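Local coordinates for protein inorganic pyrophosphatase (Ehrlichia chaffeensis, PDB 3LO0) that probably catalyses the magnesium-dependent hydrolysis of inorganic pyrophosphate to two phosphate ions, working as a homohexamer, at residues A[53-56]-A[61-64]; A[25-30]-A[36-41]; A[125-130]-A[185-190]. One frame throughout, in Å; residues are numbered along the deposited sequence.

Contact 1. Residues A[53-56]-A[61-64]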
# COMPACT_ATOMS: atom_id res chain seq x y z
N GLU A 53 6.88 -18.05 -8.37
CA GLU A 53 7.35 -18.76 -9.53
C GLU A 53 6.18 -19.52 -10.12
O GLU A 53 5.41 -20.15 -9.40
CB GLU A 53 8.47 -19.73 -9.16
CG GLU A 53 9.21 -20.31 -10.35
CD GLU A 53 10.56 -20.89 -9.94
OE1 GLU A 53 10.59 -21.56 -8.90
OE2 GLU A 53 11.56 -20.69 -10.68
N PHE A 54 6.01 -19.42 -11.43
CA PHE A 54 4.99 -20.19 -12.11
C PHE A 54 5.42 -21.65 -12.17
O PHE A 54 6.54 -21.95 -12.60
CB PHE A 54 4.75 -19.70 -13.54
CG PHE A 54 3.55 -20.34 -14.18
CD1 PHE A 54 2.27 -19.92 -13.85
CD2 PHE A 54 3.70 -21.40 -15.04
CE1 PHE A 54 1.15 -20.53 -14.40
CE2 PHE A 54 2.59 -22.03 -15.59
CZ PHE A 54 1.31 -21.58 -15.27
N ASP A 55 4.53 -22.56 -11.77
CA ASP A 55 4.84 -23.98 -11.73
C ASP A 55 4.10 -24.61 -12.89
O ASP A 55 2.88 -24.66 -12.89
CB ASP A 55 4.43 -24.59 -10.38
CG ASP A 55 4.89 -26.06 -10.20
OD1 ASP A 55 4.67 -26.90 -11.09
OD2 ASP A 55 5.43 -26.40 -9.13
N LYS A 56 4.86 -25.03 -13.90
CA LYS A 56 4.31 -25.62 -15.13
C LYS A 56 3.43 -26.83 -14.85
O LYS A 56 2.34 -26.96 -15.41
CB LYS A 56 5.44 -26.02 -16.10
N PHE A 61 0.85 -20.35 -9.72
CA PHE A 61 1.97 -19.66 -9.05
C PHE A 61 2.20 -20.26 -7.67
O PHE A 61 1.23 -20.59 -6.98
CB PHE A 61 1.72 -18.15 -8.92
CG PHE A 61 1.86 -17.43 -10.21
CD1 PHE A 61 3.09 -16.99 -10.65
CD2 PHE A 61 0.75 -17.23 -11.03
CE1 PHE A 61 3.23 -16.35 -11.88
CE2 PHE A 61 0.87 -16.59 -12.26
CZ PHE A 61 2.12 -16.15 -12.69
N CYS A 62 3.46 -20.45 -7.31
CA CYS A 62 3.86 -20.96 -5.99
C CYS A 62 4.84 -19.99 -5.37
O CYS A 62 5.58 -19.28 -6.09
CB CYS A 62 4.57 -22.31 -6.11
SG CYS A 62 3.61 -23.60 -6.93
N VAL A 63 4.84 -19.98 -4.05
CA VAL A 63 5.84 -19.25 -3.31
C VAL A 63 7.11 -20.10 -3.37
O VAL A 63 7.17 -21.16 -2.76
CB VAL A 63 5.40 -18.99 -1.85
CG1 VAL A 63 6.47 -18.21 -1.09
CG2 VAL A 63 4.09 -18.20 -1.82
N ASP A 64 8.10 -19.66 -4.15
CA ASP A 64 9.37 -20.37 -4.14
C ASP A 64 10.03 -20.17 -2.78
O ASP A 64 10.45 -21.11 -2.14
CB ASP A 64 10.30 -19.86 -5.25
CG ASP A 64 11.55 -20.74 -5.41
OD1 ASP A 64 11.63 -21.84 -4.82
OD2 ASP A 64 12.47 -20.33 -6.15

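Contact 2. Residues A[25-30]-A[36-41]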
# COMPACT_ATOMS: atom_id res chain seq x y z
N ASP A 25 -0.58 -22.43 -22.77
CA ASP A 25 -1.04 -23.17 -24.00
C ASP A 25 -1.42 -22.19 -25.11
O ASP A 25 -0.97 -22.33 -26.26
CB ASP A 25 -2.22 -24.08 -23.67
N ASN A 26 -2.23 -21.19 -24.77
CA ASN A 26 -2.71 -20.20 -25.73
C ASN A 26 -1.87 -18.90 -25.79
O ASN A 26 -2.30 -17.92 -26.43
CB ASN A 26 -4.18 -19.86 -25.44
N VAL A 27 -0.71 -18.87 -25.12
CA VAL A 27 0.19 -17.70 -25.15
C VAL A 27 1.61 -18.06 -25.62
O VAL A 27 2.19 -19.00 -25.11
CB VAL A 27 0.27 -17.00 -23.77
CG1 VAL A 27 0.80 -17.95 -22.70
CG2 VAL A 27 1.11 -15.76 -23.86
N THR A 28 2.14 -17.29 -26.57
CA THR A 28 3.45 -17.50 -27.17
C THR A 28 4.48 -16.50 -26.64
O THR A 28 4.15 -15.59 -25.90
CB THR A 28 3.39 -17.34 -28.71
OG1 THR A 28 3.32 -15.95 -29.04
CG2 THR A 28 2.15 -18.06 -29.31
N GLY A 29 5.72 -16.64 -27.10
CA GLY A 29 6.82 -15.84 -26.66
C GLY A 29 6.83 -14.42 -27.14
O GLY A 29 7.65 -13.64 -26.69
N GLY A 30 5.95 -14.06 -28.06
CA GLY A 30 5.95 -12.72 -28.58
C GLY A 30 5.26 -12.58 -29.94
O GLY A 30 5.01 -13.56 -30.69
N GLU A 36 9.94 -7.93 -30.16
CA GLU A 36 8.91 -7.82 -29.14
C GLU A 36 8.68 -9.18 -28.56
O GLU A 36 8.58 -10.20 -29.31
CB GLU A 36 7.61 -7.29 -29.72
CG GLU A 36 7.68 -5.85 -30.28
CD GLU A 36 6.39 -5.47 -31.04
OE1 GLU A 36 6.38 -5.52 -32.30
OE2 GLU A 36 5.38 -5.16 -30.37
N ILE A 37 8.53 -9.19 -27.23
CA ILE A 37 8.32 -10.37 -26.48
C ILE A 37 7.14 -10.22 -25.52
O ILE A 37 6.90 -9.14 -24.95
CB ILE A 37 9.59 -10.75 -25.70
CG1 ILE A 37 10.12 -9.59 -24.87
CG2 ILE A 37 10.72 -11.26 -26.69
CD1 ILE A 37 11.19 -10.04 -23.80
N ASN A 38 6.41 -11.31 -25.36
CA ASN A 38 5.45 -11.39 -24.30
C ASN A 38 6.17 -11.84 -23.05
O ASN A 38 6.92 -12.82 -23.05
CB ASN A 38 4.33 -12.36 -24.61
CG ASN A 38 3.46 -11.90 -25.74
OD1 ASN A 38 3.19 -10.72 -25.90
ND2 ASN A 38 3.00 -12.87 -26.54
N VAL A 39 5.91 -11.13 -21.96
CA VAL A 39 6.48 -11.55 -20.70
C VAL A 39 5.37 -11.80 -19.68
O VAL A 39 4.50 -10.94 -19.46
CB VAL A 39 7.45 -10.48 -20.16
CG1 VAL A 39 8.12 -10.98 -18.86
CG2 VAL A 39 8.47 -10.08 -21.25
N ILE A 40 5.37 -12.98 -19.08
CA ILE A 40 4.44 -13.30 -17.99
C ILE A 40 5.11 -12.89 -16.72
O ILE A 40 6.18 -13.40 -16.41
CB ILE A 40 4.09 -14.79 -17.91
CG1 ILE A 40 3.24 -15.15 -19.12
CG2 ILE A 40 3.31 -15.06 -16.59
CD1 ILE A 40 2.69 -16.57 -19.12
N ILE A 41 4.51 -11.93 -16.02
CA ILE A 41 5.08 -11.42 -14.79
C ILE A 41 4.85 -12.40 -13.63
O ILE A 41 3.73 -12.92 -13.43
CB ILE A 41 4.53 -10.01 -14.42
CG1 ILE A 41 4.86 -8.97 -15.51
CG2 ILE A 41 5.12 -9.54 -13.09
CD1 ILE A 41 6.37 -8.88 -15.83

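Contact 3. Residues A[125-130]-A[185-190]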
# COMPACT_ATOMS: atom_id res chain seq x y z
N VAL A 125 21.67 -15.62 -17.36
CA VAL A 125 21.38 -14.28 -17.95
C VAL A 125 19.97 -13.79 -17.61
O VAL A 125 19.06 -14.59 -17.47
CB VAL A 125 21.50 -14.26 -19.49
CG1 VAL A 125 22.88 -14.77 -19.96
CG2 VAL A 125 20.35 -15.05 -20.14
N LYS A 126 19.81 -12.48 -17.48
CA LYS A 126 18.52 -11.86 -17.24
C LYS A 126 18.34 -10.80 -18.30
O LYS A 126 19.11 -9.84 -18.33
CB LYS A 126 18.44 -11.21 -15.85
CG LYS A 126 18.99 -12.08 -14.73
CD LYS A 126 18.05 -13.23 -14.42
CE LYS A 126 18.63 -14.09 -13.35
NZ LYS A 126 17.78 -15.23 -13.13
N ILE A 127 17.36 -10.98 -19.17
CA ILE A 127 17.01 -9.96 -20.16
C ILE A 127 16.48 -8.73 -19.44
O ILE A 127 15.77 -8.86 -18.44
CB ILE A 127 15.95 -10.47 -21.13
CG1 ILE A 127 16.38 -11.78 -21.81
CG2 ILE A 127 15.69 -9.43 -22.20
CD1 ILE A 127 17.75 -11.69 -22.50
N LEU A 128 16.90 -7.54 -19.88
CA LEU A 128 16.31 -6.27 -19.45
C LEU A 128 15.47 -5.75 -20.61
O LEU A 128 15.94 -5.61 -21.74
CB LEU A 128 17.37 -5.22 -19.06
CG LEU A 128 16.83 -3.84 -18.62
CD1 LEU A 128 16.03 -3.99 -17.33
CD2 LEU A 128 17.98 -2.74 -18.54
N ALA A 129 14.22 -5.43 -20.34
CA ALA A 129 13.30 -4.99 -21.38
C ALA A 129 12.45 -3.85 -20.84
O ALA A 129 12.39 -3.62 -19.62
CB ALA A 129 12.40 -6.19 -21.84
N VAL A 130 11.81 -3.13 -21.76
CA VAL A 130 10.92 -2.07 -21.42
C VAL A 130 9.60 -2.31 -22.11
O VAL A 130 9.54 -3.06 -23.08
CB VAL A 130 11.45 -0.69 -21.82
CG1 VAL A 130 12.75 -0.39 -21.06
CG2 VAL A 130 11.59 -0.59 -23.39
N LYS A 185 19.57 -12.31 -29.60
CA LYS A 185 20.17 -13.57 -30.06
C LYS A 185 19.94 -14.64 -29.01
O LYS A 185 19.60 -15.81 -29.32
CB LYS A 185 21.68 -13.36 -30.30
N LEU A 186 20.11 -14.27 -27.75
CA LEU A 186 19.77 -15.18 -26.67
C LEU A 186 18.30 -15.60 -26.72
O LEU A 186 17.97 -16.78 -26.49
CB LEU A 186 20.09 -14.57 -25.32
CG LEU A 186 21.60 -14.46 -25.06
CD1 LEU A 186 21.87 -13.56 -23.85
CD2 LEU A 186 22.16 -15.85 -24.86
N ILE A 187 17.41 -14.65 -26.99
CA ILE A 187 15.97 -14.99 -27.05
C ILE A 187 15.71 -15.94 -28.21
O ILE A 187 15.00 -16.95 -28.04
CB ILE A 187 15.10 -13.73 -27.17
CG1 ILE A 187 15.11 -12.98 -25.83
CG2 ILE A 187 13.66 -14.08 -27.61
CD1 ILE A 187 14.81 -11.47 -25.94
N LEU A 188 16.34 -15.67 -29.34
CA LEU A 188 16.17 -16.54 -30.52
C LEU A 188 16.66 -17.95 -30.27
O LEU A 188 15.98 -18.90 -30.68
CB LEU A 188 16.82 -15.96 -31.76
CG LEU A 188 16.07 -14.74 -32.32
CD1 LEU A 188 16.77 -14.34 -33.59
CD2 LEU A 188 14.59 -15.03 -32.58
N SER A 189 17.81 -18.10 -29.61
CA SER A 189 18.37 -19.45 -29.33
C SER A 189 17.52 -20.24 -28.35
O SER A 189 17.58 -21.48 -28.27
CB SER A 189 19.81 -19.35 -28.80
OG SER A 189 19.81 -18.92 -27.44
N ALA A 190 16.70 -19.54 -27.57
CA ALA A 190 15.83 -20.22 -26.63
C ALA A 190 14.49 -20.58 -27.23
O ALA A 190 13.67 -21.18 -26.53
CB ALA A 190 15.62 -19.36 -25.36

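Contact 1. Residues A[53-56]-A[61-64]
Phe54 turns the edge of its ring toward the face of Phe61. CD1 of Phe54 sits over the centre of the Phe61 ring, 3.9 Å from Phe61 CE2. The centroids are 5.3 Å apart and the planes meet at 77°, a T-shaped pair. Different first torsions set this up. Phe54 holds CG anti to its backbone N (chi1 -171°), whereas Phe61 holds CG beside its own N. The Phe61 ring lies against Phe54, and its CD1 also comes near Phe54 N.

The two strands run antiparallel. Glu53 and Cys62 form a hydrogen-bonded pair, with Glu53 N to Cys62 O and Cys62 N to Glu53 O both 2.9 Å. The second bond is the straighter, at 167°. Phe54 and Phe61 form the adjacent non-hydrogen-bonded pair, which places both rings on one face.

Glu53 and Cys62 point to the other face. SG of Cys62 packs 3.7 Å from CB of Asp55. The Asp55 carboxylate itself bonds through OD1 to the backbone N of Lys58 in the turn. Glu53 is extended and lies alongside Asp64, pointing the same way, with Glu53 OE1 3.6 Å from Asp64 OD2. Two like charges thus lie close together, and the Glu53 side chain also approaches a bound sulfate ion. Lys51 makes a long, weak ion pair with Asp64 OD2, and Arg108 of a second subunit makes another with OD1. That subunit also packs Met102 on Phe61 and Val106 on Cys62.

The arrangement is that of a two-stranded beta hairpin, 50-55 with 60-66. It carries Lys51 and Arg65, both predicted substrate ligands of the pyrophosphatase active site.

Contact 2. Residues A[25-30]-A[36-41]
Asn38 and the backbone of Thr28 and Gly29 make the tight part of this contact. The amide ND2 of Asn38 donates to Thr28 O at 3.0 Å, in a nearly straight bond of 167°. Thr28 O lies in the amide plane of Asn38, but the donor stands above the carbonyl plane of Thr28. Asn38 carries CG beside its own backbone N (chi1 -67°), and from there the amide extends to the loop. Its backbone N donates to Gly29 O, also at 3.0 Å. The same carbonyl oxygen takes a CA-H...O contact from Ile37, with Ile37 CA 3.3 Å from Gly29 O. One strand residue thus grips two successive carbonyls of the loop.

Gly30 lies close against the start of the strand. Its CA is 3.7 Å from Glu36 O and 3.9 Å from Ile37 CA. Its phi of 159° is one that glycine readily adopts.

The other parts are looser. Val27 and Ile40 meet through methyl groups, with CG1 of Val27 4.3 Å from CD1 of Ile40. Val27 is buried, and Leu60 of a third subunit packs on it. Lys58 of that subunit packs on Asn38. Thr28 is on the solvent side. Its OG1 gives only a weak hydrogen bond to Gly30 O, at 3.4 Å. The side chain of Glu36 leads away from 25-30, and its OE1 has a weak hydrogen bond with Asn32 ND2.

Strand 37-41 already pairs with strands 76-79 and 106-118 through its backbone. The chemistry implies that, between these two segments, the grip on the first modelled residues, 25-30, is mainly polar and comes from Asn38.

Contact 3. Residues A[125-130]-A[185-190]
Residues 125-130 of strand 124-131 and the last turn of helix 180-189 face each other with their backbones well apart. The nearest CA atoms, those of Ile127 and Ile187, are 8.6 Å from each other. This is helix-on-sheet packing in the pyrophosphatase fold: the C-terminal helix 180-189 lies against the mixed sheet. The segments meet through aliphatic side chains.

Val125 and Ile127 are two residues apart, so both point to the helix side of the strand. Leu186 and Ile187 are consecutive on the helix and divide the work. Leu186 points at Val125, and the two side chains approach tip to tip. The CA-CB bond of Ile187 does not aim straight at the strand, but the side chain then stretches its CD1 toward Ile127. Here CG2 of Ile127 is 4.4 Å from CD1 of Ile187. Around this pairing, Val91 and Val93 touch Ile127, while Val114 and Val116 touch Val125.

Lys126, between the two contact residues, takes no part in the helix packing; its NZ bonds to Tyr77 OH, a predicted substrate ligand, and makes long, weak ion pairs with Asp92 and Asp124, both predicted magnesium ligands. One strand thus gives apolar side chains to the helix and a charged group to the probable active site.

The first torsion of Val125 (chi1 -55°) sets CG1 beside the backbone N, and this methyl meets CD1 of Leu186 at 4.2 Å.

The three contacts follow one another along the chain, each closing before the next opens. Contacts 2 and 3 both reach the mixed sheet, through strands 37-41 and 124-131, with centres about 13 Å apart. They touch where Ile37 CG2 lies 4.2 Å from Ile187 CD1, so the C-terminal helix touches the first strand there. Contact 1 belongs to the separate hairpin 50-55/60-66, about 17 Å from contact 2 between centres. Phe61 CZ joins them, 3.7 Å from Ile41 O. Contacts 1 and 3 do not touch. Contact 3 lies within the subunit, while contacts 1 and 2 also border other subunits of the hexamer.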